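Local coordinates for protein ATPase associated with various cellular activities, AAA_5 (PDB 6N0S) that is the N-terminal, EVE-like domain of the McrB protein, probably a nucleic-acid-binding module joined to an AAA+ part thought to bind and hydrolyse ATP, at residues D25-G33 against F133-R141. Residues are numbered along the deposited sequence; the frame is centred on the assembly and turned at random.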
ATOM      1  N   ASP A  25       8.903  -8.799   2.191  1.00 36.99           N
ATOM      2  CA  ASP A  25       9.731  -8.079   3.152  1.00 41.14           C
ATOM      3  C   ASP A  25       9.654  -6.567   2.960  1.00 40.79           C
ATOM      4  O   ASP A  25       9.911  -5.811   3.903  1.00 42.28           O
ATOM      5  CB  ASP A  25      11.195  -8.534   3.030  1.00 44.10           C
ATOM      6  CG  ASP A  25      11.417  -9.977   3.484  1.00 49.79           C
ATOM      7  OD1 ASP A  25      10.465 -10.611   3.981  1.00 50.30           O
ATOM      8  OD2 ASP A  25      12.564 -10.469   3.370  1.00 56.70           O
ATOM      9  N   HIS A  26       9.327  -6.103   1.766  1.00 36.10           N
ATOM     10  CA  HIS A  26       9.215  -4.669   1.537  1.00 36.98           C
ATOM     11  C   HIS A  26       7.891  -4.083   2.029  1.00 34.44           C
ATOM     12  O   HIS A  26       7.722  -2.856   2.001  1.00 34.87           O
ATOM     13  CB  HIS A  26       9.323  -4.395   0.066  1.00 37.35           C
ATOM     14  CG  HIS A  26       8.202  -5.000  -0.705  1.00 39.41           C
ATOM     15  ND1 HIS A  26       7.978  -6.363  -0.743  1.00 38.01           N
ATOM     16  CD2 HIS A  26       7.202  -4.427  -1.414  1.00 37.78           C
ATOM     17  CE1 HIS A  26       6.897  -6.603  -1.467  1.00 36.33           C
ATOM     18  NE2 HIS A  26       6.415  -5.448  -1.889  1.00 37.40           N
ATOM     19  N   ILE A  27       6.946  -4.921   2.414  1.00 33.63           N
ATOM     20  CA  ILE A  27       5.603  -4.447   2.738  1.00 36.38           C
ATOM     21  C   ILE A  27       5.650  -3.785   4.099  1.00 39.68           C
ATOM     22  O   ILE A  27       6.180  -4.356   5.057  1.00 38.76           O
ATOM     23  CB  ILE A  27       4.582  -5.588   2.701  1.00 37.86           C
ATOM     24  CG1 ILE A  27       4.413  -6.043   1.249  1.00 34.73           C
ATOM     25  CG2 ILE A  27       3.170  -5.078   3.208  1.00 37.29           C
ATOM     26  CD1 ILE A  27       3.526  -7.247   1.059  1.00 44.14           C
ATOM     27  N   GLY A  28       5.142  -2.555   4.172  1.00 36.48           N
ATOM     28  CA  GLY A  28       5.229  -1.776   5.379  1.00 31.18           C
ATOM     29  C   GLY A  28       6.223  -0.646   5.308  1.00 34.57           C
ATOM     30  O   GLY A  28       6.254   0.180   6.228  1.00 37.81           O
ATOM     31  N   LEU A  29       6.994  -0.543   4.227  1.00 32.46           N
ATOM     32  CA  LEU A  29       7.969   0.520   4.054  1.00 35.46           C
ATOM     33  C   LEU A  29       7.488   1.682   3.203  1.00 37.46           C
ATOM     34  O   LEU A  29       7.877   2.835   3.454  1.00 37.58           O
ATOM     35  CB  LEU A  29       9.239  -0.056   3.419  1.00 37.82           C
ATOM     36  CG  LEU A  29       9.922  -1.150   4.208  1.00 38.15           C
ATOM     37  CD1 LEU A  29      11.151  -1.606   3.411  1.00 36.53           C
ATOM     38  CD2 LEU A  29      10.303  -0.670   5.596  1.00 39.06           C
ATOM     39  N   THR A  30       6.713   1.415   2.157  1.00 37.50           N
ATOM     40  CA  THR A  30       6.226   2.490   1.305  1.00 33.47           C
ATOM     41  C   THR A  30       4.880   2.112   0.733  1.00 33.92           C
ATOM     42  O   THR A  30       4.444   0.962   0.805  1.00 33.21           O
ATOM     43  CB  THR A  30       7.160   2.821   0.130  1.00 41.71           C
ATOM     44  OG1 THR A  30       7.139   1.740  -0.812  1.00 38.36           O
ATOM     45  CG2 THR A  30       8.578   3.072   0.596  1.00 38.77           C
ATOM     46  N   LEU A  31       4.221   3.145   0.209  1.00 32.31           N
ATOM     47  CA  LEU A  31       3.102   3.052  -0.711  1.00 37.67           C
ATOM     48  C   LEU A  31       3.509   3.784  -1.968  1.00 33.52           C
ATOM     49  O   LEU A  31       3.976   4.921  -1.895  1.00 34.33           O
ATOM     50  CB  LEU A  31       1.832   3.707  -0.159  1.00 33.00           C
ATOM     51  CG  LEU A  31       1.345   3.269   1.224  1.00 30.08           C
ATOM     52  CD1 LEU A  31       0.063   4.069   1.591  1.00 33.10           C
ATOM     53  CD2 LEU A  31       1.085   1.784   1.318  1.00 30.67           C
ATOM     54  N   TRP A  32       3.305   3.159  -3.113  1.00 30.89           N
ATOM     55  CA  TRP A  32       3.686   3.831  -4.343  1.00 34.45           C
ATOM     56  C   TRP A  32       2.915   3.203  -5.484  1.00 32.42           C
ATOM     57  O   TRP A  32       2.446   2.069  -5.387  1.00 33.22           O
ATOM     58  CB  TRP A  32       5.204   3.726  -4.552  1.00 34.99           C
ATOM     59  CG  TRP A  32       5.677   2.370  -4.925  1.00 29.49           C
ATOM     60  CD1 TRP A  32       6.063   1.369  -4.079  1.00 36.22           C
ATOM     61  CD2 TRP A  32       5.836   1.867  -6.241  1.00 33.88           C
ATOM     62  NE1 TRP A  32       6.446   0.267  -4.792  1.00 33.13           N
ATOM     63  CE2 TRP A  32       6.313   0.548  -6.128  1.00 35.25           C
ATOM     64  CE3 TRP A  32       5.604   2.401  -7.512  1.00 34.02           C
ATOM     65  CZ2 TRP A  32       6.576  -0.247  -7.236  1.00 36.23           C
ATOM     66  CZ3 TRP A  32       5.855   1.618  -8.610  1.00 37.64           C
ATOM     67  CH2 TRP A  32       6.342   0.301  -8.473  1.00 42.44           C
ATOM     68  N   GLY A  33       2.782   3.957  -6.558  1.00 33.10           N
ATOM     69  CA  GLY A  33       2.007   3.501  -7.691  1.00 37.25           C
ATOM     70  C   GLY A  33       1.977   4.570  -8.760  1.00 36.17           C
ATOM     71  O   GLY A  33       2.426   5.701  -8.562  1.00 34.05           O
ATOM     72  N   PHE A 133       3.452   8.267  -7.539  1.00 34.56           N
ATOM     73  CA  PHE A 133       3.400   8.783  -6.182  1.00 35.11           C
ATOM     74  C   PHE A 133       4.182   7.869  -5.245  1.00 39.13           C
ATOM     75  O   PHE A 133       4.363   6.673  -5.517  1.00 36.41           O
ATOM     76  CB  PHE A 133       1.944   8.950  -5.685  1.00 33.39           C
ATOM     77  CG  PHE A 133       1.178   7.663  -5.515  1.00 36.25           C
ATOM     78  CD1 PHE A 133       1.262   6.931  -4.344  1.00 31.80           C
ATOM     79  CD2 PHE A 133       0.340   7.211  -6.508  1.00 32.97           C
ATOM     80  CE1 PHE A 133       0.523   5.762  -4.184  1.00 35.85           C
ATOM     81  CE2 PHE A 133      -0.389   6.041  -6.354  1.00 34.04           C
ATOM     82  CZ  PHE A 133      -0.294   5.324  -5.191  1.00 34.51           C
ATOM     83  N   LEU A 134       4.636   8.455  -4.124  1.00 38.32           N
ATOM     84  CA  LEU A 134       5.387   7.745  -3.102  1.00 39.25           C
ATOM     85  C   LEU A 134       5.069   8.319  -1.735  1.00 38.51           C
ATOM     86  O   LEU A 134       5.235   9.515  -1.515  1.00 40.32           O
ATOM     87  CB  LEU A 134       6.886   7.863  -3.355  1.00 39.61           C
ATOM     88  CG  LEU A 134       7.842   7.255  -2.330  1.00 40.75           C
ATOM     89  CD1 LEU A 134       7.583   5.809  -2.156  1.00 37.93           C
ATOM     90  CD2 LEU A 134       9.234   7.488  -2.826  1.00 46.72           C
ATOM     91  N   PHE A 135       4.669   7.459  -0.821  1.00 36.26           N
ATOM     92  CA  PHE A 135       4.540   7.799   0.585  1.00 37.86           C
ATOM     93  C   PHE A 135       5.513   6.944   1.382  1.00 39.75           C
ATOM     94  O   PHE A 135       5.572   5.718   1.202  1.00 42.53           O
ATOM     95  CB  PHE A 135       3.114   7.562   1.093  1.00 37.24           C
ATOM     96  CG  PHE A 135       2.085   8.465   0.467  1.00 41.55           C
ATOM     97  CD1 PHE A 135       2.001   9.797   0.829  1.00 34.95           C
ATOM     98  CD2 PHE A 135       1.212   7.986  -0.477  1.00 38.51           C
ATOM     99  CE1 PHE A 135       1.053  10.630   0.287  1.00 38.57           C
ATOM    100  CE2 PHE A 135       0.270   8.826  -1.036  1.00 36.03           C
ATOM    101  CZ  PHE A 135       0.198  10.159  -0.642  1.00 34.06           C
ATOM    102  N   ARG A 136       6.255   7.575   2.283  1.00 44.10           N
ATOM    103  CA  ARG A 136       7.105   6.837   3.212  1.00 43.41           C
ATOM    104  C   ARG A 136       6.295   6.502   4.462  1.00 43.06           C
ATOM    105  O   ARG A 136       5.738   7.403   5.091  1.00 43.29           O
ATOM    106  CB  ARG A 136       8.344   7.660   3.560  1.00 48.29           C
ATOM    107  CG  ARG A 136       9.344   7.750   2.416  1.00 51.52           C
ATOM    108  CD  ARG A 136      10.386   8.803   2.677  1.00 56.00           C
ATOM    109  NE  ARG A 136      11.692   8.404   2.170  1.00 60.81           N
ATOM    110  CZ  ARG A 136      12.157   8.699   0.959  1.00 62.55           C
ATOM    111  NH1 ARG A 136      11.426   9.404   0.108  1.00 56.96           N
ATOM    112  NH2 ARG A 136      13.377   8.299   0.605  1.00 65.63           N
ATOM    113  N   LEU A 137       6.222   5.212   4.799  1.00 31.37           N
ATOM    114  CA  LEU A 137       5.578   4.693   5.994  1.00 36.30           C
ATOM    115  C   LEU A 137       6.577   4.570   7.146  1.00 40.07           C
ATOM    116  O   LEU A 137       7.794   4.620   6.957  1.00 39.05           O
ATOM    117  CB  LEU A 137       4.981   3.310   5.716  1.00 32.83           C
ATOM    118  CG  LEU A 137       3.985   3.277   4.548  1.00 37.25           C
ATOM    119  CD1 LEU A 137       3.581   1.847   4.244  1.00 40.46           C
ATOM    120  CD2 LEU A 137       2.773   4.142   4.859  1.00 37.98           C
ATOM    121  N   ALA A 138       6.040   4.281   8.331  1.00 42.87           N
ATOM    122  CA  ALA A 138       6.829   4.106   9.543  1.00 41.96           C
ATOM    123  C   ALA A 138       6.118   3.119  10.439  1.00 40.32           C
ATOM    124  O   ALA A 138       4.898   2.964  10.353  1.00 38.47           O
ATOM    125  CB  ALA A 138       7.007   5.408  10.317  1.00 44.02           C
ATOM    126  N   GLU A 139       6.899   2.442  11.288  1.00 38.77           N
ATOM    127  CA  GLU A 139       6.403   1.630  12.402  1.00 37.33           C
ATOM    128  C   GLU A 139       5.669   0.389  11.952  1.00 35.56           C
ATOM    129  O   GLU A 139       4.834  -0.125  12.687  1.00 36.64           O
ATOM    130  CB  GLU A 139       5.488   2.440  13.335  1.00 40.46           C
ATOM    131  CG  GLU A 139       6.036   3.816  13.781  1.00 44.91           C
ATOM    132  CD  GLU A 139       4.975   4.698  14.509  1.00 60.86           C
ATOM    133  OE1 GLU A 139       4.049   4.153  15.165  1.00 61.51           O
ATOM    134  OE2 GLU A 139       5.062   5.948  14.411  1.00 54.40           O
ATOM    135  N   TYR A 140       5.949  -0.124  10.756  1.00 41.11           N
ATOM    136  CA  TYR A 140       5.338  -1.386  10.353  1.00 39.54           C
ATOM    137  C   TYR A 140       5.506  -2.423  11.453  1.00 44.53           C
ATOM    138  O   TYR A 140       6.581  -2.566  12.031  1.00 41.44           O
ATOM    139  CB  TYR A 140       5.955  -1.932   9.049  1.00 38.09           C
ATOM    140  CG  TYR A 140       5.344  -3.262   8.713  1.00 39.97           C
ATOM    141  CD1 TYR A 140       4.046  -3.344   8.222  1.00 36.89           C
ATOM    142  CD2 TYR A 140       6.045  -4.454   8.916  1.00 38.43           C
ATOM    143  CE1 TYR A 140       3.474  -4.555   7.958  1.00 35.86           C
ATOM    144  CE2 TYR A 140       5.460  -5.668   8.649  1.00 38.09           C
ATOM    145  CZ  TYR A 140       4.181  -5.703   8.170  1.00 35.11           C
ATOM    146  OH  TYR A 140       3.574  -6.899   7.893  1.00 39.80           O
ATOM    147  N   ARG A 141       4.436  -3.155  11.748  1.00 41.22           N
ATOM    148  CA  ARG A 141       4.548  -4.269  12.665  1.00 42.87           C
ATOM    149  C   ARG A 141       3.682  -5.393  12.134  1.00 41.41           C
ATOM    150  O   ARG A 141       2.513  -5.197  11.794  1.00 35.95           O
ATOM    151  CB  ARG A 141       4.145  -3.856  14.088  1.00 52.02           C
ATOM    152  CG  ARG A 141       4.783  -4.699  15.223  1.00 64.18           C
ATOM    153  CD  ARG A 141       6.335  -4.560  15.369  1.00 60.35           C
ATOM    154  NE  ARG A 141       6.768  -3.208  15.756  1.00 60.92           N
ATOM    155  CZ  ARG A 141       8.042  -2.790  15.808  1.00 70.38           C
ATOM    156  NH1 ARG A 141       9.054  -3.599  15.500  1.00 55.89           N
ATOM    157  NH2 ARG A 141       8.319  -1.545  16.168  1.00 72.53           N
TER
HETATM  158  O   HOH W   1       7.604   1.000   8.554  1.00 36.25           O
HETATM  159  O   HOH W   2      10.188   3.738   4.997  1.00 54.75           O
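L31 and F135 form a hydrogen-bonded pair of an antiparallel bridge between strand 30-33 and strand 133-136, and the backbone bonds show how direct pairing gives way to water-mediated links at one end. F135 N reaches L31 O over 2.8 Å, nearly straight at 171°; both this bond and its return, L31 N to F135 O, lie in the plane of the accepting carbonyl. At one end F133 N meets G33 O, the reverse bond being weak. Toward the other end, L137 N approaches L29 O from above the carbonyl plane. L29 O also accepts from a water that donates to L137 O as well, and past this pair a second water joins G28 O to Y140 N.

Two aromatic rings lie against the glycine backbone. With CG between its backbone N and carbonyl carbon (chi1 66°), F133 folds its ring back across the strand partner, so that G33 N sits over the ring centre and G33 CA makes a CH-pi contact 4.1 Å from the centroid. A serine here would probably uncover the G33 backbone and cost Y42 the ring it stacks on. Y140 turns one face to I27 O, which stands 3.7 Å above its centre, while G28 CA comes obliquely to 3.5 Å from Y140 CD1; a CB on G28 would collide with that ring.

Among the aliphatic contacts, the side chains of L31 and L137 cross at about a right angle, L31 CD2 3.8 Å from L137 CD1. On the face that carries T30, W32 and L134, L134 CD1 lies 3.8 Å from T30 CB and also meets W32 CB, where helix 92-105 packs against W32 and L134.

Around L137 the chain passes from the small antiparallel sheet into strand 138-148, an outer strand of the five-stranded mixed sheet, where A138 pairs with V78. The contact thus links the two sheets of this PUA-like EVE domain.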